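Local atomic coordinates of probable hydrolase (Pseudomonas aeruginosa, PDB entry 3OM8), a protein that probably acts as an alpha/beta-fold hydrolase, perhaps a 3-oxoadipate enol-lactonase that opens the lactone ring of its substrate. Residues B[242-245]-B[250-253]. Residues are numbered along the deposited sequence; the frame is centred on the assembly and turned at random.
Sequences LPAV and VEFP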
ATOM      1  N   LEU B 242       3.391  -5.603   1.730  1.00 52.48           N
ATOM      2  CA  LEU B 242       3.980  -6.779   1.101  1.00 48.48           C
ATOM      3  C   LEU B 242       2.968  -7.911   1.047  1.00 51.98           C
ATOM      4  O   LEU B 242       2.043  -7.954   1.852  1.00 55.41           O
ATOM      5  CB  LEU B 242       5.235  -7.207   1.856  1.00 47.56           C
ATOM      6  CG  LEU B 242       6.266  -6.091   2.010  1.00 47.52           C
ATOM      7  CD1 LEU B 242       7.416  -6.509   2.903  1.00 47.17           C
ATOM      8  CD2 LEU B 242       6.776  -5.636   0.631  1.00 45.56           C
ATOM      9  N   PRO B 243       3.121  -8.829   0.079  1.00 51.16           N
ATOM     10  CA  PRO B 243       2.185  -9.955   0.013  1.00 49.34           C
ATOM     11  C   PRO B 243       2.536 -11.001   1.075  1.00 49.59           C
ATOM     12  O   PRO B 243       2.656 -12.187   0.763  1.00 47.20           O
ATOM     13  CB  PRO B 243       2.427 -10.515  -1.390  1.00 45.90           C
ATOM     14  CG  PRO B 243       3.872 -10.237  -1.641  1.00 47.72           C
ATOM     15  CD  PRO B 243       4.165  -8.916  -0.960  1.00 50.40           C
ATOM     16  N   ALA B 244       2.709 -10.544   2.313  1.00 50.08           N
ATOM     17  CA  ALA B 244       3.108 -11.408   3.421  1.00 51.73           C
ATOM     18  C   ALA B 244       1.964 -11.679   4.384  1.00 54.89           C
ATOM     19  O   ALA B 244       0.911 -11.037   4.327  1.00 52.69           O
ATOM     20  CB  ALA B 244       4.270 -10.791   4.184  1.00 47.08           C
ATOM     21  N   VAL B 245       2.204 -12.636   5.278  1.00 58.72           N
ATOM     22  CA  VAL B 245       1.316 -12.915   6.404  1.00 53.80           C
ATOM     23  C   VAL B 245       1.692 -12.048   7.611  1.00 59.00           C
ATOM     24  O   VAL B 245       1.217 -10.926   7.715  1.00 71.78           O
ATOM     25  CB  VAL B 245       1.306 -14.403   6.760  1.00 47.51           C
ATOM     26  CG1 VAL B 245       0.274 -14.678   7.846  1.00 47.71           C
ATOM     27  CG2 VAL B 245       1.004 -15.233   5.511  1.00 41.77           C
ATOM     28  N   VAL B 250      10.755 -12.108   7.388  1.00 45.86           N
ATOM     29  CA  VAL B 250      11.119 -13.499   7.135  1.00 43.60           C
ATOM     30  C   VAL B 250      10.744 -13.914   5.704  1.00 48.68           C
ATOM     31  O   VAL B 250      11.522 -14.561   4.995  1.00 49.55           O
ATOM     32  CB  VAL B 250      10.442 -14.438   8.173  1.00 49.04           C
ATOM     33  CG1 VAL B 250      10.688 -15.914   7.838  1.00 46.25           C
ATOM     34  CG2 VAL B 250      10.925 -14.096   9.576  1.00 38.91           C
ATOM     35  N   GLU B 251       9.548 -13.529   5.281  1.00 46.36           N
ATOM     36  CA  GLU B 251       9.043 -13.939   3.983  1.00 49.20           C
ATOM     37  C   GLU B 251       9.696 -13.179   2.818  1.00 53.07           C
ATOM     38  O   GLU B 251       9.960 -13.756   1.771  1.00 48.45           O
ATOM     39  CB  GLU B 251       7.539 -13.728   3.928  1.00 56.24           C
ATOM     40  CG  GLU B 251       6.710 -14.853   4.504  1.00 60.11           C
ATOM     41  CD  GLU B 251       5.241 -14.551   4.382  1.00 60.57           C
ATOM     42  OE1 GLU B 251       4.675 -14.096   5.393  1.00 57.39           O
ATOM     43  OE2 GLU B 251       4.668 -14.734   3.274  1.00 59.19           O
ATOM     44  N   PHE B 252       9.941 -11.887   3.004  1.00 49.16           N
ATOM     45  CA  PHE B 252      10.483 -11.050   1.935  1.00 46.46           C
ATOM     46  C   PHE B 252      11.564 -10.148   2.483  1.00 45.92           C
ATOM     47  O   PHE B 252      11.348  -8.953   2.642  1.00 51.79           O
ATOM     48  CB  PHE B 252       9.360 -10.222   1.333  1.00 41.37           C
ATOM     49  CG  PHE B 252       8.245 -11.059   0.786  1.00 46.74           C
ATOM     50  CD1 PHE B 252       8.380 -11.694  -0.439  1.00 41.74           C
ATOM     51  CD2 PHE B 252       7.077 -11.241   1.508  1.00 47.73           C
ATOM     52  CE1 PHE B 252       7.366 -12.483  -0.938  1.00 44.21           C
ATOM     53  CE2 PHE B 252       6.057 -12.023   1.005  1.00 45.30           C
ATOM     54  CZ  PHE B 252       6.204 -12.648  -0.212  1.00 41.96           C
ATOM     55  N   PRO B 253      12.728 -10.727   2.803  1.00 43.51           N
ATOM     56  CA  PRO B 253      13.803  -9.958   3.438  1.00 42.92           C
ATOM     57  C   PRO B 253      14.335  -8.823   2.541  1.00 48.78           C
ATOM     58  O   PRO B 253      14.640  -7.749   3.069  1.00 49.68           O
ATOM     59  CB  PRO B 253      14.882 -11.015   3.707  1.00 44.56           C
ATOM     60  CG  PRO B 253      14.580 -12.142   2.726  1.00 44.06           C
ATOM     61  CD  PRO B 253      13.091 -12.142   2.595  1.00 43.43           C
TER
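The carboxylate of Glu-251 takes the one hydrogen bond between 242-245 and 250-253. Val-245 N donates to Glu-251 OE1 over 2.9 Å. The bond is nearly straight, at 166°, and reaches the oxygen on its syn side, 16° out of the carboxylate plane. The same oxygen also rests against Ala-244 CB at 3.5 Å. The Glu-251 chain runs extended beyond CG (chi2 -179°), which carries the carboxylate across to the loop.

Apolar packing centres on the Phe-252 ring. Pro-243 lies over one face, with CD above the ring near its outer carbons, and Pro-243 CG comes within 3.6 Å of Phe-252 CZ. Ala-244 sits at the ring edge, its CB 3.8 Å from Phe-252 CE2. Leu-242 CB makes a looser contact, 4.4 Å from Phe-252 CD2. Leu-242, Pro-243 and Phe-252 also pack on a second subunit, another copy of this protein.

An inverse gamma turn at Pro-243, with a weak bond from Ala-244 N to Leu-242 O, bends the loop here. The carbonyl oxygen Pro-243 O lies 3.4 Å from the ring carbon Phe-252 CE2.

The contact folds the end of helix 248-251, and Phe-252 just after it, back onto the loop that follows strand 238-242. In the alpha/beta hydrolase fold this loop carries the catalytic histidine, here probably His-246, next to Val-245.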